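PDB 3PL0: 2OG-Fe dioxygenase family protein from Methylibium petroleiphilum, which is uncharacterized but probably acts as an iron-dependent dioxygenase, built on the double-stranded beta-helix fold of the cupin superfamily. Local coordinates for residues 75-80 with 140-145; 122-127 with 241-246; 172-177 with 207-212; 188-193 with 215-220. One frame throughout, in Å; residues are numbered along the deposited sequence.

Contact 1 (75-80 with 140-145); sequences QTLQPG and GRWYIE
Gln75 and Trp142 form an antiparallel hydrogen-bonded pair between strands 65-77 and 141-152, in the curled sheet of the double-stranded beta-helix (cupin) fold. Gln75 N donates to Trp142 O at 3.0 Å, and Trp142 N donates back to Gln75 O at 2.9 Å. Leu77 N adds a third bond, 2.9 Å to Gly140 O. That oxygen also accepts a hydrogen bond from a water, which accepts from Gln78 N. Gly140 has a positive phi of 57°, which favours glycine. Thr76 and Arg141 make the next, non-hydrogen-bonded pair, side by side. The Gln75 chain is extended, with CG anti to the backbone N (chi1 179°), and runs alongside the indole. Gln75 OE1 sits at the ring edge, 3.6 Å from Trp142 CD1, with amide and ring planes 46° apart. OE1 is buried with no polar partner in the model, while NE2 is held by Val125 O. Ile144 CD1 packs 3.9 Å from Gln75 CB. Trp142 NE1 bonds to Gly128 O, so the amide and the indole are both tied to helix 118-134. That helix lies over the face carrying Gln75 and Trp142, and Leu77 and Trp142 touch its Ala132. Strand 237-246 pairs with strand 141-152, and its Tyr245 meets Trp142 edge-to-face.

Contact 2 (122-127 with 241-246); sequences ALLVAL and LVLTYR
Leu243 and Tyr245 point from strand 237-246 toward helix 118-134, which packs on the curled antiparallel sheet of the double-stranded beta-helix, or cupin, fold. The axes of the two segments come within 10.5 Å, at 40°. Three leucines of the helix close on one methyl of the strand. Leu243 CD1 lies 3.8 Å from Leu124 CD1 and 3.8 Å from Leu127 CD1, and both helix side chains cross Leu243 at about a right angle. Leu123 comes in more obliquely, with its CD2 3.9 Å from the same Leu243 CD1. Its CG is anti to the backbone N (chi1 -175°), and this brings CD2 to the strand. There it also meets Leu241 CD2 tip to tip, at 4.0 Å. Tyr245 reaches further than the leucines and crosses Leu127 at about a right angle, with Leu127 CB 3.5 Å from Tyr245 OH. Phe131 also meets the tyrosine ring edge-to-face. A phenylalanine in place of Tyr245 would probably leave the Leu124 carbonyl without its side-chain donor and remove the polar tie of strand to helix. Leu35 of helix 29-36 touches Leu127, so the helix is itself backed by another. The one polar link is Tyr245 OH donating to Leu124 O at 2.7 Å, in the carbonyl plane and on a lone pair, with the carbonyl at the ring's edge.

Contact 3 (172-177 with 207-212); sequences FVAVVF and WTVLLL
Two neighbouring antiparallel strands of the curled sheet in the double-stranded beta-helix fold meet where Val173 to Val176 pair with Leu212 to Val209. The two strand segments run at 168° to each other. Six backbone hydrogen bonds join the segments. Val173 and Leu212 exchange two, as do Val175 and Leu210. Beyond these pairs Phe177 N donates to Thr208 O, and Trp207 N to Phe177 O, both at 2.8 Å. Ala174, Val176, Val209 and Leu211 share one face. Ala174 CB meets Leu211 CD2 at 3.8 Å, and helix 118-134 covers both through Leu127. The other face carries Val173, Val175, Leu210 and Leu212. Here Leu212 CD1 rests 4.1 Å from Val173 CB. Strand 237-246 flanks strand 172-181 and bonds through its backbone to Phe172, Ala174 and Val176. Val176 CG1, anti to the backbone N (chi1 -180°), reaches the Trp207 indole and also Val209 CG2, while Val176 CG2 packs on Val209. An alanine at Val176 is likely to open a gap between Val209 and the indole, giving the ring less to lean on. The indole itself is held by Asp44, which takes the bond from Trp207 NE1. Val176 CG1 meets its six-membered ring obliquely, 3.7 Å from Trp207 CE3.

Contact 4 (188-193 with 215-220); sequences TRVFDA and QQVIHE
Glu220, Ile218 and Phe191 bury the most surface between strands 183-192 and 217-226, which run antiparallel in a separate sheet of the cupin fold. Glu220 pairs with Arg189 and Ile218 with Phe191, both as hydrogen-bonded pairs, so these four side chains share a face. Glu220 CG stands between its backbone N and carbonyl carbon (chi1 67°), a cramped setting that turns the extended chain over toward Arg189. Glu220 OE2 then accepts from Arg189 NH1 at 2.9 Å in a salt bridge. The carboxylate and guanidinium are nearly coplanar, 19° apart. Arg189 NE has a second partner, Glu187, so the arginine is held between two acids. Glu220 OE2 also lies at the edge of the Phe191 ring, 4.0 Å from Phe191 CE2, with the carboxylate turned 83° against the ring. Ile218 CG1 packs 4.0 Å from Phe191 CB. Beyond it, Ala193 N donates to Gln216 O at 2.9 Å and closes the end of the pair. On the other face, Val190 CG1 meets Val217 CB at 3.8 Å, next to His219. His219 NE2 is bonded to Asp168, and its ring meets that of His166. These three residues are consistent with the His-X-Asp...His iron-binding triad of this family. The salt bridge thus probably steadies the partly exposed face, while the apolar valines and His219 pack on the buried side, next to the probable metal site.

Contacts 2 and 3 lie in the buried core, and contacts 1 and 4 are only partly buried. Contacts 1, 2 and 3 all reach the same curled sheet. Strand 237-246 of contact 2 lies between strand 141-152 of contact 1 and strand 172-181 of contact 3. Contact 4 belongs to the second sheet, yet it touches contact 3, where Leu212 packs on Val190, Val217 and His219. Contacts 1, 3 and 4 are strand pairs held by backbone bonds, whereas contact 2 is helix on sheet and mostly apolar. The chemistry follows position: mostly apolar, aliphatic and aromatic, in the core, amide and indole in contact 1, and a salt bridge in contact 4.

Contact 1 (75-80 with 140-145)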
# COMPACT_ATOMS: atom_id res chain seq x y z
N GLN A 75 -14.47 0.24 8.03
CA GLN A 75 -15.09 -0.98 7.63
C GLN A 75 -15.62 -1.63 8.87
O GLN A 75 -14.90 -1.79 9.84
CB GLN A 75 -14.10 -1.91 6.98
CG GLN A 75 -14.72 -3.24 6.56
CD GLN A 75 -13.74 -4.18 5.88
OE1 GLN A 75 -12.55 -3.99 5.97
NE2 GLN A 75 -14.26 -5.22 5.22
N THR A 76 -16.90 -1.99 8.83
CA THR A 76 -17.50 -2.85 9.85
C THR A 76 -17.62 -4.26 9.28
O THR A 76 -18.06 -4.46 8.16
CB THR A 76 -18.87 -2.28 10.28
OG1 THR A 76 -18.73 -0.88 10.57
CG2 THR A 76 -19.44 -3.03 11.51
N LEU A 77 -17.22 -5.25 10.06
CA LEU A 77 -17.21 -6.62 9.59
C LEU A 77 -18.52 -7.40 9.68
O LEU A 77 -18.82 -8.17 8.76
CB LEU A 77 -16.10 -7.39 10.32
CG LEU A 77 -14.73 -6.89 9.86
CD1 LEU A 77 -13.70 -7.34 10.83
CD2 LEU A 77 -14.42 -7.41 8.44
N GLN A 78 -19.28 -7.23 10.76
CA GLN A 78 -20.55 -7.93 10.93
C GLN A 78 -21.52 -6.97 11.60
O GLN A 78 -21.32 -6.59 12.75
CB GLN A 78 -20.40 -9.22 11.76
CG GLN A 78 -19.65 -10.36 11.05
CD GLN A 78 -20.34 -10.87 9.80
OE1 GLN A 78 -21.34 -10.31 9.34
NE2 GLN A 78 -19.81 -11.94 9.22
N PRO A 79 -22.56 -6.53 10.88
CA PRO A 79 -22.84 -6.74 9.47
C PRO A 79 -21.86 -5.91 8.64
O PRO A 79 -21.50 -4.80 9.02
CB PRO A 79 -24.25 -6.19 9.31
CG PRO A 79 -24.37 -5.17 10.36
CD PRO A 79 -23.55 -5.64 11.50
N GLY A 80 -21.46 -6.49 7.52
CA GLY A 80 -20.46 -5.90 6.64
C GLY A 80 -20.93 -4.56 6.13
O GLY A 80 -22.02 -4.46 5.57
N GLY A 140 -14.90 -5.31 15.83
CA GLY A 140 -15.10 -5.63 14.42
C GLY A 140 -15.02 -4.45 13.45
O GLY A 140 -15.71 -4.46 12.43
N ARG A 141 -14.17 -3.45 13.75
CA ARG A 141 -14.00 -2.28 12.87
C ARG A 141 -12.55 -2.11 12.46
O ARG A 141 -11.67 -2.12 13.30
CB ARG A 141 -14.41 -0.96 13.55
CG ARG A 141 -15.86 -0.83 13.97
CD ARG A 141 -16.09 0.55 14.53
NE ARG A 141 -17.39 0.70 15.16
CZ ARG A 141 -18.53 1.00 14.53
NH1 ARG A 141 -18.56 1.17 13.20
NH2 ARG A 141 -19.66 1.11 15.24
N TRP A 142 -12.31 -1.92 11.18
CA TRP A 142 -11.03 -1.45 10.70
C TRP A 142 -11.08 0.04 10.35
O TRP A 142 -12.02 0.52 9.71
CB TRP A 142 -10.61 -2.20 9.40
CG TRP A 142 -10.17 -3.65 9.55
CD1 TRP A 142 -10.70 -4.74 8.92
CD2 TRP A 142 -9.09 -4.13 10.32
NE1 TRP A 142 -10.02 -5.87 9.27
CE2 TRP A 142 -9.03 -5.53 10.15
CE3 TRP A 142 -8.17 -3.52 11.19
CZ2 TRP A 142 -8.05 -6.32 10.77
CZ3 TRP A 142 -7.21 -4.30 11.80
CH2 TRP A 142 -7.16 -5.68 11.59
N TYR A 143 -10.02 0.74 10.72
CA TYR A 143 -9.77 2.09 10.30
C TYR A 143 -8.71 2.03 9.22
O TYR A 143 -7.56 1.59 9.47
CB TYR A 143 -9.29 2.93 11.47
CG TYR A 143 -10.33 2.95 12.56
CD1 TYR A 143 -10.43 1.92 13.47
CD2 TYR A 143 -11.29 3.97 12.62
CE1 TYR A 143 -11.45 1.93 14.47
CE2 TYR A 143 -12.27 3.99 13.58
CZ TYR A 143 -12.35 2.96 14.50
OH TYR A 143 -13.32 2.97 15.45
N ILE A 144 -9.12 2.43 8.02
CA ILE A 144 -8.37 2.22 6.76
C ILE A 144 -7.93 3.58 6.22
O ILE A 144 -8.76 4.49 6.03
CB ILE A 144 -9.28 1.54 5.68
CG1 ILE A 144 -9.85 0.23 6.23
CG2 ILE A 144 -8.55 1.36 4.34
CD1 ILE A 144 -10.85 -0.45 5.31
N GLU A 145 -6.65 3.71 5.92
CA GLU A 145 -6.18 4.84 5.12
C GLU A 145 -5.73 4.35 3.73
O GLU A 145 -5.19 3.26 3.60
CB GLU A 145 -5.04 5.56 5.82
CG GLU A 145 -5.40 6.05 7.24
CD GLU A 145 -4.39 7.03 7.87
OE1 GLU A 145 -3.98 8.01 7.20
OE2 GLU A 145 -4.05 6.83 9.07
O HOH W 1 -18.33 -5.45 13.13

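Contact 2 (122-127 with 241-246)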
# COMPACT_ATOMS: atom_id res chain seq x y z
N ALA A 122 -14.82 -3.43 -3.40
CA ALA A 122 -14.51 -4.85 -3.43
C ALA A 122 -13.09 -5.09 -2.88
O ALA A 122 -12.88 -5.99 -2.06
CB ALA A 122 -14.64 -5.41 -4.88
N LEU A 123 -12.17 -4.24 -3.30
CA LEU A 123 -10.78 -4.28 -2.85
C LEU A 123 -10.69 -4.06 -1.34
O LEU A 123 -10.22 -4.92 -0.63
CB LEU A 123 -9.95 -3.22 -3.56
CG LEU A 123 -8.43 -3.24 -3.26
CD1 LEU A 123 -7.78 -4.64 -3.65
CD2 LEU A 123 -7.74 -2.09 -3.93
N LEU A 124 -11.11 -2.90 -0.85
CA LEU A 124 -10.95 -2.61 0.57
C LEU A 124 -11.66 -3.62 1.48
O LEU A 124 -11.14 -3.96 2.53
CB LEU A 124 -11.37 -1.20 0.94
CG LEU A 124 -10.36 -0.09 0.67
CD1 LEU A 124 -9.91 -0.03 -0.85
CD2 LEU A 124 -10.97 1.26 1.17
N VAL A 125 -12.84 -4.06 1.09
CA VAL A 125 -13.63 -4.96 1.91
C VAL A 125 -13.00 -6.35 2.00
O VAL A 125 -12.87 -6.90 3.09
CB VAL A 125 -15.09 -5.04 1.40
CG1 VAL A 125 -15.87 -6.25 2.03
CG2 VAL A 125 -15.83 -3.73 1.73
N ALA A 126 -12.61 -6.91 0.86
CA ALA A 126 -12.09 -8.28 0.78
C ALA A 126 -10.82 -8.39 1.60
O ALA A 126 -10.62 -9.38 2.34
CB ALA A 126 -11.82 -8.71 -0.69
N LEU A 127 -9.98 -7.37 1.50
CA LEU A 127 -8.72 -7.35 2.25
C LEU A 127 -8.98 -7.19 3.76
O LEU A 127 -8.32 -7.83 4.58
CB LEU A 127 -7.78 -6.25 1.74
CG LEU A 127 -7.27 -6.38 0.30
CD1 LEU A 127 -6.57 -5.09 -0.04
CD2 LEU A 127 -6.33 -7.60 0.18
N LEU A 241 -0.58 1.71 -4.74
CA LEU A 241 -1.62 2.07 -3.79
C LEU A 241 -1.31 1.43 -2.47
O LEU A 241 -1.27 0.20 -2.42
CB LEU A 241 -2.96 1.54 -4.26
CG LEU A 241 -4.14 1.76 -3.31
CD1 LEU A 241 -4.43 3.26 -3.06
CD2 LEU A 241 -5.35 1.06 -3.90
N VAL A 242 -1.13 2.21 -1.42
CA VAL A 242 -0.91 1.66 -0.08
C VAL A 242 -2.19 1.78 0.75
O VAL A 242 -2.77 2.87 0.87
CB VAL A 242 0.26 2.36 0.64
CG1 VAL A 242 0.41 1.83 2.11
CG2 VAL A 242 1.57 2.18 -0.20
N LEU A 243 -2.65 0.66 1.29
CA LEU A 243 -3.84 0.63 2.14
C LEU A 243 -3.39 0.16 3.52
O LEU A 243 -2.68 -0.86 3.64
CB LEU A 243 -4.91 -0.32 1.59
CG LEU A 243 -5.49 -0.08 0.17
CD1 LEU A 243 -6.39 -1.26 -0.33
CD2 LEU A 243 -6.25 1.23 0.12
N THR A 244 -3.75 0.90 4.56
CA THR A 244 -3.41 0.47 5.88
C THR A 244 -4.68 0.17 6.66
O THR A 244 -5.69 0.87 6.54
CB THR A 244 -2.56 1.51 6.62
OG1 THR A 244 -3.32 2.70 6.81
CG2 THR A 244 -1.30 1.83 5.85
N TYR A 245 -4.60 -0.88 7.47
CA TYR A 245 -5.70 -1.28 8.31
C TYR A 245 -5.25 -1.26 9.77
O TYR A 245 -4.21 -1.86 10.13
CB TYR A 245 -6.17 -2.70 7.94
CG TYR A 245 -6.81 -2.79 6.57
CD1 TYR A 245 -6.05 -2.62 5.41
CD2 TYR A 245 -8.17 -3.05 6.45
CE1 TYR A 245 -6.64 -2.68 4.16
CE2 TYR A 245 -8.77 -3.14 5.21
CZ TYR A 245 -8.00 -2.93 4.06
OH TYR A 245 -8.61 -3.02 2.84
N ARG A 246 -6.04 -0.60 10.61
CA ARG A 246 -5.70 -0.46 12.02
C ARG A 246 -6.92 -0.66 12.92
O ARG A 246 -8.00 -0.13 12.62
CB ARG A 246 -5.08 0.91 12.25
CG ARG A 246 -4.45 1.10 13.66
CD ARG A 246 -3.57 2.34 13.71
NE ARG A 246 -2.80 2.37 14.95
CZ ARG A 246 -3.28 2.82 16.11
NH1 ARG A 246 -4.52 3.28 16.19
NH2 ARG A 246 -2.53 2.80 17.19

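Contact 3 (172-177 with 207-212)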
# COMPACT_ATOMS: atom_id res chain seq x y z
N PHE A 172 -2.24 -4.21 9.63
CA PHE A 172 -1.98 -4.84 8.31
C PHE A 172 -1.87 -3.79 7.24
O PHE A 172 -2.49 -2.71 7.33
CB PHE A 172 -3.07 -5.83 7.93
CG PHE A 172 -3.19 -6.97 8.87
CD1 PHE A 172 -2.37 -8.06 8.76
CD2 PHE A 172 -4.11 -6.93 9.92
CE1 PHE A 172 -2.46 -9.10 9.65
CE2 PHE A 172 -4.19 -7.95 10.81
CZ PHE A 172 -3.38 -9.05 10.69
N VAL A 173 -0.99 -4.08 6.26
CA VAL A 173 -0.82 -3.25 5.08
C VAL A 173 -0.98 -4.06 3.81
O VAL A 173 -0.57 -5.25 3.73
CB VAL A 173 0.53 -2.56 5.11
CG1 VAL A 173 0.70 -1.71 3.84
CG2 VAL A 173 0.66 -1.69 6.39
N ALA A 174 -1.61 -3.44 2.81
CA ALA A 174 -1.60 -3.96 1.45
C ALA A 174 -0.95 -2.95 0.56
O ALA A 174 -1.37 -1.79 0.52
CB ALA A 174 -3.00 -4.23 0.92
N VAL A 175 0.08 -3.38 -0.15
CA VAL A 175 0.68 -2.58 -1.22
C VAL A 175 0.21 -3.15 -2.56
O VAL A 175 0.57 -4.28 -2.93
CB VAL A 175 2.20 -2.63 -1.18
CG1 VAL A 175 2.80 -1.76 -2.33
CG2 VAL A 175 2.73 -2.16 0.19
N VAL A 176 -0.55 -2.37 -3.31
CA VAL A 176 -1.11 -2.82 -4.59
C VAL A 176 -0.22 -2.20 -5.66
O VAL A 176 0.00 -0.99 -5.65
CB VAL A 176 -2.55 -2.35 -4.81
CG1 VAL A 176 -3.06 -2.86 -6.15
CG2 VAL A 176 -3.42 -2.77 -3.65
N PHE A 177 0.35 -3.03 -6.54
CA PHE A 177 1.14 -2.51 -7.66
C PHE A 177 0.20 -2.11 -8.76
O PHE A 177 -0.62 -2.91 -9.21
CB PHE A 177 2.12 -3.54 -8.19
CG PHE A 177 2.91 -3.06 -9.35
CD1 PHE A 177 3.92 -2.13 -9.16
CD2 PHE A 177 2.66 -3.54 -10.62
CE1 PHE A 177 4.65 -1.64 -10.23
CE2 PHE A 177 3.38 -3.06 -11.71
CZ PHE A 177 4.38 -2.11 -11.51
N TRP A 207 -2.04 -4.92 -10.45
CA TRP A 207 -2.95 -5.60 -9.53
C TRP A 207 -2.29 -6.80 -8.86
O TRP A 207 -2.99 -7.64 -8.30
CB TRP A 207 -4.28 -5.97 -10.22
CG TRP A 207 -4.79 -4.80 -10.92
CD1 TRP A 207 -4.89 -4.64 -12.27
CD2 TRP A 207 -5.16 -3.58 -10.34
NE1 TRP A 207 -5.35 -3.39 -12.55
CE2 TRP A 207 -5.52 -2.72 -11.38
CE3 TRP A 207 -5.32 -3.14 -9.03
CZ2 TRP A 207 -5.97 -1.45 -11.16
CZ3 TRP A 207 -5.76 -1.88 -8.81
CH2 TRP A 207 -6.08 -1.04 -9.85
N THR A 208 -0.95 -6.86 -8.87
CA THR A 208 -0.27 -7.71 -7.95
C THR A 208 -0.34 -7.02 -6.59
O THR A 208 -0.11 -5.81 -6.50
CB THR A 208 1.21 -7.99 -8.35
OG1 THR A 208 1.27 -8.51 -9.69
CG2 THR A 208 1.82 -9.02 -7.34
N VAL A 209 -0.69 -7.77 -5.54
CA VAL A 209 -0.80 -7.23 -4.18
C VAL A 209 0.11 -7.90 -3.14
O VAL A 209 0.15 -9.10 -3.00
CB VAL A 209 -2.25 -7.25 -3.73
CG1 VAL A 209 -2.37 -6.52 -2.41
CG2 VAL A 209 -3.11 -6.60 -4.81
N LEU A 210 0.83 -7.07 -2.38
CA LEU A 210 1.63 -7.53 -1.28
C LEU A 210 0.84 -7.28 -0.01
O LEU A 210 0.56 -6.13 0.31
CB LEU A 210 2.96 -6.77 -1.22
CG LEU A 210 3.88 -6.96 -0.00
CD1 LEU A 210 4.30 -8.41 0.10
CD2 LEU A 210 5.09 -6.01 -0.11
N LEU A 211 0.52 -8.35 0.70
CA LEU A 211 -0.13 -8.31 2.01
C LEU A 211 0.93 -8.42 3.09
O LEU A 211 1.82 -9.29 2.98
CB LEU A 211 -1.15 -9.44 2.15
CG LEU A 211 -2.27 -9.47 1.06
CD1 LEU A 211 -3.29 -10.59 1.27
CD2 LEU A 211 -2.98 -8.07 0.92
N LEU A 212 0.87 -7.55 4.10
CA LEU A 212 1.86 -7.49 5.19
C LEU A 212 1.16 -7.47 6.57
O LEU A 212 0.21 -6.75 6.79
CB LEU A 212 2.70 -6.20 5.10
CG LEU A 212 3.48 -5.92 3.82
CD1 LEU A 212 3.93 -4.44 3.77
CD2 LEU A 212 4.71 -6.85 3.69

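Contact 4 (188-193 with 215-220)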
# COMPACT_ATOMS: atom_id res chain seq x y z
N THR A 188 10.99 -4.58 -4.28
CA THR A 188 10.48 -4.66 -2.91
C THR A 188 11.37 -5.59 -2.11
O THR A 188 11.81 -6.63 -2.63
CB THR A 188 9.07 -5.28 -2.87
OG1 THR A 188 8.22 -4.52 -3.75
CG2 THR A 188 8.47 -5.29 -1.44
N ARG A 189 11.61 -5.24 -0.86
CA ARG A 189 12.12 -6.21 0.11
C ARG A 189 11.21 -6.31 1.34
O ARG A 189 10.71 -5.28 1.83
CB ARG A 189 13.50 -5.80 0.58
CG ARG A 189 14.59 -6.04 -0.43
CD ARG A 189 14.85 -4.87 -1.32
NE ARG A 189 16.09 -4.99 -2.08
CZ ARG A 189 17.27 -4.61 -1.61
NH1 ARG A 189 17.36 -4.06 -0.40
NH2 ARG A 189 18.36 -4.73 -2.34
N VAL A 190 11.02 -7.55 1.83
CA VAL A 190 10.27 -7.82 3.06
C VAL A 190 11.19 -8.61 3.98
O VAL A 190 11.86 -9.54 3.52
CB VAL A 190 9.01 -8.60 2.74
CG1 VAL A 190 8.20 -8.85 4.06
CG2 VAL A 190 8.18 -7.80 1.77
N PHE A 191 11.29 -8.18 5.25
CA PHE A 191 12.10 -8.88 6.21
C PHE A 191 11.27 -9.27 7.42
O PHE A 191 10.44 -8.51 7.88
CB PHE A 191 13.23 -7.97 6.71
CG PHE A 191 14.14 -7.48 5.63
CD1 PHE A 191 15.25 -8.21 5.28
CD2 PHE A 191 13.89 -6.27 5.02
CE1 PHE A 191 16.12 -7.75 4.28
CE2 PHE A 191 14.74 -5.79 4.01
CZ PHE A 191 15.86 -6.54 3.64
N ASP A 192 11.56 -10.43 7.98
CA ASP A 192 11.14 -10.79 9.33
C ASP A 192 11.54 -9.69 10.32
O ASP A 192 12.68 -9.29 10.35
CB ASP A 192 11.88 -12.06 9.75
CG ASP A 192 11.34 -12.65 11.06
OD1 ASP A 192 10.50 -12.02 11.70
OD2 ASP A 192 11.79 -13.75 11.44
N ALA A 193 10.62 -9.21 11.13
CA ALA A 193 10.97 -8.11 12.01
C ALA A 193 11.78 -8.62 13.15
O ALA A 193 12.42 -7.82 13.78
CB ALA A 193 9.76 -7.41 12.54
N GLN A 215 2.88 -6.01 12.22
CA GLN A 215 3.51 -6.31 13.52
C GLN A 215 4.59 -7.41 13.42
O GLN A 215 5.24 -7.71 14.39
CB GLN A 215 2.43 -6.71 14.55
CG GLN A 215 1.44 -5.54 14.84
CD GLN A 215 0.38 -5.88 15.90
OE1 GLN A 215 0.35 -6.97 16.46
NE2 GLN A 215 -0.50 -4.94 16.14
N GLN A 216 4.76 -8.02 12.25
CA GLN A 216 5.68 -9.15 12.11
C GLN A 216 6.77 -8.97 11.07
O GLN A 216 7.77 -9.66 11.12
CB GLN A 216 4.87 -10.37 11.74
CG GLN A 216 4.03 -10.88 12.89
CD GLN A 216 4.89 -11.33 14.06
OE1 GLN A 216 5.85 -12.07 13.87
NE2 GLN A 216 4.55 -10.87 15.26
N VAL A 217 6.58 -8.07 10.12
CA VAL A 217 7.54 -7.84 9.06
C VAL A 217 7.76 -6.33 8.91
O VAL A 217 6.95 -5.49 9.41
CB VAL A 217 7.08 -8.46 7.72
CG1 VAL A 217 6.93 -9.98 7.87
CG2 VAL A 217 5.77 -7.81 7.26
N ILE A 218 8.91 -6.01 8.32
CA ILE A 218 9.22 -4.67 7.85
C ILE A 218 9.52 -4.73 6.35
O ILE A 218 9.77 -5.80 5.79
CB ILE A 218 10.36 -4.00 8.65
CG1 ILE A 218 11.68 -4.81 8.53
CG2 ILE A 218 9.93 -3.76 10.15
CD1 ILE A 218 12.84 -4.14 9.24
N HIS A 219 9.43 -3.59 5.67
CA HIS A 219 9.57 -3.62 4.23
C HIS A 219 10.12 -2.31 3.69
O HIS A 219 10.32 -1.33 4.45
CB HIS A 219 8.22 -3.99 3.61
CG HIS A 219 7.18 -2.93 3.77
ND1 HIS A 219 6.84 -2.04 2.76
CD2 HIS A 219 6.44 -2.57 4.85
CE1 HIS A 219 5.93 -1.19 3.21
NE2 HIS A 219 5.66 -1.50 4.47
N GLU A 220 10.40 -2.30 2.40
CA GLU A 220 11.07 -1.16 1.76
C GLU A 220 10.99 -1.39 0.30
O GLU A 220 10.61 -2.49 -0.15
CB GLU A 220 12.54 -1.03 2.23
CG GLU A 220 13.43 -2.19 1.77
CD GLU A 220 14.85 -2.12 2.23
OE1 GLU A 220 15.12 -1.56 3.31
OE2 GLU A 220 15.69 -2.73 1.54